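Local structure of putative agmatinase (Clostridium difficile, 3LHL) at residues A[107-112]-A[145-150]; A[91-94]-A[99-102]; A[102-107]-A[196-201]. The protein probably hydrolyses agmatine to putrescine and urea, as a manganese-binding member of the agmatinase branch of the arginase family. All blocks are in the same frame, centred on the assembly; numbering follows the deposited sequence.

Contact 1: A[107-112]-A[145-150]; sequences AVHEKY and WDIVGD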
loop_
_atom_site.group_PDB
_atom_site.type_symbol
_atom_site.label_atom_id
_atom_site.label_comp_id
_atom_site.label_asym_id
_atom_site.label_seq_id
_atom_site.Cartn_x
_atom_site.Cartn_y
_atom_site.Cartn_z
ATOM N N ALA A 107 -11.807 2.108 7.734
ATOM C CA ALA A 107 -11.570 2.465 9.124
ATOM C C ALA A 107 -10.950 3.862 9.213
ATOM O O ALA A 107 -11.256 4.627 10.125
ATOM C CB ALA A 107 -10.656 1.431 9.788
ATOM N N VAL A 108 -10.080 4.190 8.263
ATOM C CA VAL A 108 -9.435 5.496 8.251
ATOM C C VAL A 108 -10.426 6.562 7.784
ATOM O O VAL A 108 -10.520 7.641 8.378
ATOM C CB VAL A 108 -8.204 5.510 7.311
ATOM C CG1 VAL A 108 -7.573 6.895 7.303
ATOM C CG2 VAL A 108 -7.182 4.467 7.764
ATOM N N HIS A 109 -11.172 6.249 6.729
ATOM C CA HIS A 109 -12.149 7.178 6.176
ATOM C C HIS A 109 -13.239 7.531 7.188
ATOM O O HIS A 109 -13.799 8.624 7.144
ATOM C CB HIS A 109 -12.770 6.591 4.902
ATOM C CG HIS A 109 -13.792 7.479 4.263
ATOM N ND1 HIS A 109 -15.148 7.247 4.360
ATOM C CD2 HIS A 109 -13.658 8.628 3.557
ATOM C CE1 HIS A 109 -15.803 8.215 3.745
ATOM N NE2 HIS A 109 -14.924 9.066 3.251
ATOM N N GLU A 110 -13.530 6.611 8.098
ATOM C CA GLU A 110 -14.545 6.838 9.130
ATOM C C GLU A 110 -14.244 8.111 9.913
ATOM O O GLU A 110 -15.150 8.857 10.270
ATOM C CB GLU A 110 -14.599 5.653 10.109
ATOM C CG GLU A 110 -15.002 4.331 9.481
ATOM C CD GLU A 110 -16.403 4.365 8.897
ATOM O OE1 GLU A 110 -16.699 5.292 8.111
ATOM O OE2 GLU A 110 -17.211 3.465 9.219
ATOM N N LYS A 111 -12.967 8.347 10.191
ATOM C CA LYS A 111 -12.571 9.531 10.936
ATOM C C LYS A 111 -12.233 10.709 10.018
ATOM O O LYS A 111 -12.617 11.844 10.288
ATOM C CB LYS A 111 -11.364 9.220 11.822
ATOM C CG LYS A 111 -10.792 10.447 12.509
ATOM C CD LYS A 111 -9.493 10.141 13.226
ATOM C CE LYS A 111 -8.871 11.415 13.776
ATOM N NZ LYS A 111 -7.582 11.132 14.453
ATOM N N TYR A 112 -11.515 10.427 8.935
ATOM C CA TYR A 112 -11.107 11.456 7.980
ATOM C C TYR A 112 -11.985 11.426 6.733
ATOM O O TYR A 112 -11.580 10.924 5.687
ATOM C CB TYR A 112 -9.644 11.233 7.600
ATOM C CG TYR A 112 -8.683 11.357 8.762
ATOM C CD1 TYR A 112 -8.322 12.611 9.262
ATOM C CD2 TYR A 112 -8.108 10.228 9.345
ATOM C CE1 TYR A 112 -7.409 12.736 10.307
ATOM C CE2 TYR A 112 -7.190 10.343 10.392
ATOM C CZ TYR A 112 -6.840 11.601 10.866
ATOM O OH TYR A 112 -5.895 11.738 11.870
ATOM N N TRP A 145 -13.483 4.019 -4.814
ATOM C CA TRP A 145 -14.075 5.134 -5.537
ATOM C C TRP A 145 -15.561 5.248 -5.178
ATOM O O TRP A 145 -16.110 6.350 -5.126
ATOM C CB TRP A 145 -13.931 4.945 -7.045
ATOM C CG TRP A 145 -14.598 6.036 -7.823
ATOM C CD1 TRP A 145 -14.117 7.295 -8.055
ATOM C CD2 TRP A 145 -15.901 5.986 -8.418
ATOM N NE1 TRP A 145 -15.044 8.035 -8.759
ATOM C CE2 TRP A 145 -16.147 7.255 -8.995
ATOM C CE3 TRP A 145 -16.886 4.992 -8.520
ATOM C CZ2 TRP A 145 -17.341 7.557 -9.664
ATOM C CZ3 TRP A 145 -18.073 5.290 -9.185
ATOM C CH2 TRP A 145 -18.290 6.565 -9.749
ATOM N N ASP A 146 -16.209 4.110 -4.938
ATOM C CA ASP A 146 -17.618 4.121 -4.563
ATOM C C ASP A 146 -17.786 4.861 -3.239
ATOM O O ASP A 146 -18.875 5.335 -2.921
ATOM C CB ASP A 146 -18.171 2.698 -4.406
ATOM C CG ASP A 146 -18.435 2.022 -5.731
ATOM O OD1 ASP A 146 -18.717 2.730 -6.719
ATOM O OD2 ASP A 146 -18.381 0.778 -5.784
ATOM N N ILE A 147 -16.708 4.958 -2.473
ATOM C CA ILE A 147 -16.768 5.638 -1.187
ATOM C C ILE A 147 -16.416 7.126 -1.247
ATOM O O ILE A 147 -17.097 7.944 -0.634
ATOM C CB ILE A 147 -15.839 4.959 -0.154
ATOM C CG1 ILE A 147 -16.274 3.509 0.064
ATOM C CG2 ILE A 147 -15.875 5.719 1.161
ATOM C CD1 ILE A 147 -15.354 2.728 0.985
ATOM N N VAL A 148 -15.368 7.478 -1.988
ATOM C CA VAL A 148 -14.929 8.872 -2.068
ATOM C C VAL A 148 -15.354 9.647 -3.306
ATOM O O VAL A 148 -15.420 10.877 -3.273
ATOM C CB VAL A 148 -13.389 8.974 -1.958
ATOM C CG1 VAL A 148 -12.921 8.367 -0.637
ATOM C CG2 VAL A 148 -12.730 8.270 -3.144
ATOM N N GLY A 149 -15.622 8.947 -4.402
ATOM C CA GLY A 149 -16.029 9.638 -5.613
ATOM C C GLY A 149 -14.860 10.264 -6.353
ATOM O O GLY A 149 -13.697 10.002 -6.032
ATOM N N ASP A 150 -15.171 11.110 -7.333
ATOM C CA ASP A 150 -14.154 11.759 -8.157
ATOM C C ASP A 150 -13.251 12.766 -7.450
ATOM O O ASP A 150 -13.575 13.285 -6.378
ATOM C CB ASP A 150 -14.809 12.462 -9.349
ATOM C CG ASP A 150 -15.725 11.546 -10.148
ATOM O OD1 ASP A 150 -15.464 10.325 -10.221
ATOM O OD2 ASP A 150 -16.706 12.063 -10.722
#

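Contact 2: A[91-94]-A[99-102]; sequences PFMI and LVTL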
loop_
_atom_site.group_PDB
_atom_site.type_symbol
_atom_site.label_atom_id
_atom_site.label_comp_id
_atom_site.label_asym_id
_atom_site.label_seq_id
_atom_site.Cartn_x
_atom_site.Cartn_y
_atom_site.Cartn_z
ATOM N N PRO A 91 -2.119 3.646 11.134
ATOM C CA PRO A 91 -2.046 2.211 10.866
ATOM C C PRO A 91 -1.185 1.984 9.627
ATOM O O PRO A 91 -1.379 2.636 8.602
ATOM C CB PRO A 91 -3.507 1.826 10.634
ATOM C CG PRO A 91 -4.068 3.053 9.974
ATOM C CD PRO A 91 -3.449 4.183 10.786
ATOM N N PHE A 92 -0.216 1.084 9.740
ATOM C CA PHE A 92 0.651 0.750 8.624
ATOM C C PHE A 92 0.517 -0.758 8.436
ATOM O O PHE A 92 1.087 -1.547 9.184
ATOM C CB PHE A 92 2.097 1.134 8.934
ATOM C CG PHE A 92 3.007 1.101 7.739
ATOM C CD1 PHE A 92 4.256 1.705 7.791
ATOM C CD2 PHE A 92 2.625 0.459 6.566
ATOM C CE1 PHE A 92 5.117 1.671 6.695
ATOM C CE2 PHE A 92 3.482 0.419 5.458
ATOM C CZ PHE A 92 4.728 1.026 5.527
HETATM N N MSE A 93 -0.258 -1.141 7.429
HETATM C CA MSE A 93 -0.524 -2.537 7.133
HETATM C C MSE A 93 0.404 -3.129 6.068
HETATM O O MSE A 93 0.669 -2.512 5.030
HETATM C CB MSE A 93 -1.991 -2.668 6.704
HETATM C CG MSE A 93 -2.485 -4.078 6.435
HETATM SE SE MSE A 93 -4.424 -4.107 6.151
HETATM C CE MSE A 93 -4.508 -2.926 4.611
ATOM N N ILE A 94 0.914 -4.322 6.362
ATOM C CA ILE A 94 1.791 -5.061 5.459
ATOM C C ILE A 94 0.943 -6.262 5.101
ATOM O O ILE A 94 0.967 -7.281 5.791
ATOM C CB ILE A 94 3.044 -5.594 6.163
ATOM C CG1 ILE A 94 3.805 -4.454 6.842
ATOM C CG2 ILE A 94 3.918 -6.321 5.155
ATOM C CD1 ILE A 94 4.212 -3.339 5.914
ATOM N N LEU A 99 -6.833 -6.497 -1.602
ATOM C CA LEU A 99 -8.162 -6.308 -1.029
ATOM C C LEU A 99 -8.120 -5.857 0.437
ATOM O O LEU A 99 -9.022 -5.150 0.885
ATOM C CB LEU A 99 -8.995 -7.587 -1.164
ATOM C CG LEU A 99 -10.462 -7.491 -0.721
ATOM C CD1 LEU A 99 -11.183 -6.374 -1.470
ATOM C CD2 LEU A 99 -11.142 -8.823 -0.972
ATOM N N VAL A 100 -7.075 -6.242 1.173
ATOM C CA VAL A 100 -6.963 -5.860 2.584
ATOM C C VAL A 100 -7.029 -4.346 2.775
ATOM O O VAL A 100 -7.342 -3.860 3.861
ATOM C CB VAL A 100 -5.639 -6.369 3.237
ATOM C CG1 VAL A 100 -5.525 -7.880 3.090
ATOM C CG2 VAL A 100 -4.443 -5.666 2.625
ATOM N N THR A 101 -6.725 -3.610 1.712
ATOM C CA THR A 101 -6.753 -2.158 1.744
ATOM C C THR A 101 -8.168 -1.582 1.907
ATOM O O THR A 101 -8.342 -0.517 2.503
ATOM C CB THR A 101 -6.121 -1.587 0.452
ATOM O OG1 THR A 101 -4.721 -1.895 0.435
ATOM C CG2 THR A 101 -6.310 -0.077 0.369
ATOM N N LEU A 102 -9.177 -2.283 1.394
ATOM C CA LEU A 102 -10.549 -1.783 1.475
ATOM C C LEU A 102 -11.025 -1.544 2.909
ATOM O O LEU A 102 -11.400 -0.424 3.255
ATOM C CB LEU A 102 -11.508 -2.724 0.731
ATOM C CG LEU A 102 -13.008 -2.399 0.738
ATOM C CD1 LEU A 102 -13.255 -0.934 0.351
ATOM C CD2 LEU A 102 -13.714 -3.337 -0.235
#

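Contact 3: A[102-107]-A[196-201]; sequences LPAFKA and NIYLTI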
loop_
_atom_site.group_PDB
_atom_site.type_symbol
_atom_site.label_atom_id
_atom_site.label_comp_id
_atom_site.label_asym_id
_atom_site.label_seq_id
_atom_site.Cartn_x
_atom_site.Cartn_y
_atom_site.Cartn_z
ATOM N N LEU A 102 -9.177 -2.283 1.394
ATOM C CA LEU A 102 -10.549 -1.783 1.475
ATOM C C LEU A 102 -11.025 -1.544 2.909
ATOM O O LEU A 102 -11.400 -0.424 3.255
ATOM C CB LEU A 102 -11.508 -2.724 0.731
ATOM C CG LEU A 102 -13.008 -2.399 0.738
ATOM C CD1 LEU A 102 -13.255 -0.934 0.351
ATOM C CD2 LEU A 102 -13.714 -3.337 -0.235
ATOM N N PRO A 103 -11.019 -2.586 3.759
ATOM C CA PRO A 103 -11.467 -2.384 5.142
ATOM C C PRO A 103 -10.579 -1.411 5.911
ATOM O O PRO A 103 -11.063 -0.642 6.740
ATOM C CB PRO A 103 -11.437 -3.795 5.730
ATOM C CG PRO A 103 -10.390 -4.494 4.919
ATOM C CD PRO A 103 -10.685 -4.001 3.520
ATOM N N ALA A 104 -9.280 -1.445 5.626
ATOM C CA ALA A 104 -8.331 -0.565 6.293
ATOM C C ALA A 104 -8.670 0.875 5.952
ATOM O O ALA A 104 -8.741 1.741 6.832
ATOM C CB ALA A 104 -6.913 -0.888 5.845
ATOM N N PHE A 105 -8.877 1.125 4.663
ATOM C CA PHE A 105 -9.214 2.456 4.198
ATOM C C PHE A 105 -10.504 2.910 4.859
ATOM O O PHE A 105 -10.604 4.047 5.317
ATOM C CB PHE A 105 -9.406 2.481 2.682
ATOM C CG PHE A 105 -9.939 3.788 2.183
ATOM C CD1 PHE A 105 -9.133 4.926 2.187
ATOM C CD2 PHE A 105 -11.273 3.908 1.802
ATOM C CE1 PHE A 105 -9.655 6.167 1.826
ATOM C CE2 PHE A 105 -11.806 5.137 1.439
ATOM C CZ PHE A 105 -10.997 6.273 1.452
ATOM N N LYS A 106 -11.490 2.021 4.908
ATOM C CA LYS A 106 -12.763 2.376 5.519
ATOM C C LYS A 106 -12.587 2.850 6.954
ATOM O O LYS A 106 -13.142 3.876 7.345
ATOM C CB LYS A 106 -13.736 1.193 5.469
ATOM C CG LYS A 106 -14.358 0.983 4.091
ATOM C CD LYS A 106 -15.303 -0.207 4.066
ATOM C CE LYS A 106 -15.906 -0.391 2.684
ATOM N NZ LYS A 106 -16.856 -1.536 2.630
ATOM N N ALA A 107 -11.807 2.108 7.734
ATOM C CA ALA A 107 -11.570 2.465 9.124
ATOM C C ALA A 107 -10.950 3.862 9.213
ATOM O O ALA A 107 -11.256 4.627 10.125
ATOM C CB ALA A 107 -10.656 1.431 9.788
ATOM N N ASN A 196 -5.102 15.263 3.921
ATOM C CA ASN A 196 -4.991 13.966 4.575
ATOM C C ASN A 196 -4.971 12.884 3.504
ATOM O O ASN A 196 -5.836 12.835 2.626
ATOM C CB ASN A 196 -6.167 13.762 5.527
ATOM C CG ASN A 196 -6.178 14.774 6.652
ATOM O OD1 ASN A 196 -7.219 15.346 6.981
ATOM N ND2 ASN A 196 -5.016 15.001 7.253
ATOM N N ILE A 197 -3.983 12.006 3.597
ATOM C CA ILE A 197 -3.804 10.966 2.604
ATOM C C ILE A 197 -3.761 9.528 3.117
ATOM O O ILE A 197 -3.259 9.249 4.209
ATOM C CB ILE A 197 -2.480 11.236 1.800
ATOM C CG1 ILE A 197 -2.710 12.314 0.737
ATOM C CG2 ILE A 197 -1.958 9.956 1.159
ATOM C CD1 ILE A 197 -2.944 13.712 1.285
ATOM N N TYR A 198 -4.318 8.622 2.320
ATOM C CA TYR A 198 -4.234 7.204 2.630
ATOM C C TYR A 198 -3.334 6.710 1.504
ATOM O O TYR A 198 -3.693 6.803 0.329
ATOM C CB TYR A 198 -5.570 6.478 2.536
ATOM C CG TYR A 198 -5.413 5.026 2.944
ATOM C CD1 TYR A 198 -5.632 4.621 4.259
ATOM C CD2 TYR A 198 -4.939 4.075 2.036
ATOM C CE1 TYR A 198 -5.377 3.308 4.664
ATOM C CE2 TYR A 198 -4.678 2.764 2.429
ATOM C CZ TYR A 198 -4.898 2.386 3.745
ATOM O OH TYR A 198 -4.617 1.094 4.142
ATOM N N LEU A 199 -2.159 6.211 1.858
ATOM C CA LEU A 199 -1.208 5.733 0.862
ATOM C C LEU A 199 -1.225 4.221 0.722
ATOM O O LEU A 199 -0.891 3.500 1.659
ATOM C CB LEU A 199 0.198 6.197 1.238
ATOM C CG LEU A 199 1.378 5.672 0.421
ATOM C CD1 LEU A 199 1.289 6.160 -1.017
ATOM C CD2 LEU A 199 2.675 6.146 1.073
ATOM N N THR A 200 -1.624 3.742 -0.450
ATOM C CA THR A 200 -1.661 2.310 -0.712
ATOM C C THR A 200 -0.687 1.985 -1.839
ATOM O O THR A 200 -0.836 2.449 -2.972
ATOM C CB THR A 200 -3.087 1.824 -1.100
ATOM O OG1 THR A 200 -3.041 0.420 -1.400
ATOM C CG2 THR A 200 -3.622 2.594 -2.308
ATOM N N ILE A 201 0.316 1.184 -1.513
ATOM C CA ILE A 201 1.335 0.804 -2.477
ATOM C C ILE A 201 1.317 -0.678 -2.847
ATOM O O ILE A 201 1.659 -1.538 -2.029
ATOM C CB ILE A 201 2.748 1.152 -1.941
ATOM C CG1 ILE A 201 2.923 2.671 -1.903
ATOM C CG2 ILE A 201 3.830 0.495 -2.810
ATOM C CD1 ILE A 201 4.261 3.118 -1.351
#

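Contact 1: A[107-112]-A[145-150]
His109 and Ile147 make the tight half of this contact. The CG2 methyl of Ile147 lies over one face of the imidazole, 3.8 Å from the ring centroid and 23° off its normal, which is a CH-pi contact. It is shifted toward the ND1/CE1 rim, and CE1 of His109 is 3.6 Å from Ile147 CG2. The histidine gets there by holding CG anti to its backbone N (chi1 180°), which carries the ring out across the gap between helices 101-111 and 140-148.

The other half is looser. Val148 offers CG1 to His109 CD2 at only 4.3 Å, approaching the ring obliquely, and it also packs on Phe105, one turn earlier in the first helix. None of the three touching residues is fully buried, and the segments bury just 106 Å² between them, both sides summed. The closest CA pair, His109 and Ile147, is 8.8 Å apart.

The second helix ends with Val148, and Gly149, with positive phi, leads the chain out of it and sets its CA over a face of the Trp145 indole. Trp145 NE1 donates to Asp150 OD1 at 2.7 Å, nearly in the indole plane, and the same oxygen also bonds His174.

No hydrogen bond or salt bridge joins the two segments. The helices therefore meet through dispersion and the weak CH-pi attraction, an association that rests on shape.

Contact 2: A[91-94]-A[99-102]
The flat group facing Met93 is a peptide rather than a ring. The CE methyl of this residue, modelled as selenomethionine, sits on one side of the Val100-Thr101 peptide plane, out over the oxygen end. Met93 CE is 3.1 Å from Val100 O and 3.7 Å from Thr101 N. The selenium is on the same side and farther beyond the oxygen, with Met93 SE 3.7 Å from Val100 O. The one aromatic residue of the strand, Phe92, is on the other side of the sheet, against Leu267, Leu270 and Cys271 of helix 258-278.

Met93 reaches the peptide with CG anti to the backbone N (chi1 -176°), then bends at the last torsion (chi3 60°), which drops the methyl alongside Val100. Met93 CE and Val100 CG2 are 3.4 Å apart, closer than carbons usually pack, so the fit here is tight. Thr101 adds little apolar contact: its OG1 is 4.3 Å from Met93 CE and is hydrogen-bonded to Asp245.

Strand 90-95 is an inner strand, between 10-15 and 240-247. Its chain turns through a short loop and a 3-10 turn into helix 101-111, and Met93 packs the strand against the start of that helix. This is a beta-alpha unit of the parallel alpha/beta arginase fold; the connection includes His98, a manganese ligand at the metal site.

Contact 3: A[102-107]-A[196-201]
Phe105 and Tyr198 form a T-shaped pair where helix 101-111 packs on one face of the parallel sheet of the arginase alpha/beta fold, running nearly antiparallel to strand 196-202.

The aromatic contact comes first. The edge of Phe105 points at a face of Tyr198, with the planes at 89° and the centroids 5.7 Å apart. The point of the edge is CD1, which is 3.8 Å from Tyr198 CG, near the root of the tyrosine rather than over its middle. Both side chains hold CG anti to the backbone N (chi1 172° for Phe105 and -177° for Tyr198), which extends each ring away from its own N into the interface between helix and sheet. There the two side chains cross at a slant. The helix backbone also covers the tyrosine: Phe105 CA lies over a face, 4.0 Å from Tyr198 CE1. Beyond the pair, Phe105 continues onto Val117 of the next strand and onto Ile144 and Val148 of helix 140-148, so it fills the corner between two helices and the sheet.

Polar groups connect this layer to the metal centre, although no hydrogen bond crosses between the segments. Tyr198 OH is hydrogen-bonded to Asp245 OD2. Thr200, whose CB meets the tyrosine ring at its edge and in plane, bonds through OG1 to Asp245 OD1 and to NE2 of the manganese ligand His98, which makes it a second-shell residue that probably helps hold the imidazole's rotation.

The apolar part that remains is small and belongs to Ala104, on the side of the helix facing the strand. Ala104 CB is 4.4 Å from Tyr198 CZ, and the same methyl lies in van der Waals contact with the hydroxyl, Ala104 CB to Tyr198 OH being 3.5 Å.

How the contacts relate
Helix 101-111 takes part in all three contacts. Contacts 2 and 3 are buried and seat its first turns on the sheet, on strands 90-95 and 196-202, which flank strand 240-247; contact 1 lies near the surface and joins its last turns to helix 140-148. No hydrogen bond spans any of the three. What sets contacts 2 and 3 apart, nearer the metal site, is that their hydroxyls turn to a shared residue beside the packing: Asp245 is hydrogen-bonded to Thr101, Tyr198 and Thr200. The packing is continuous: Met93 CE touches Ala104 CB at 3.4 Å, and Val148 CG1 meets Phe105 CZ at 3.5 Å.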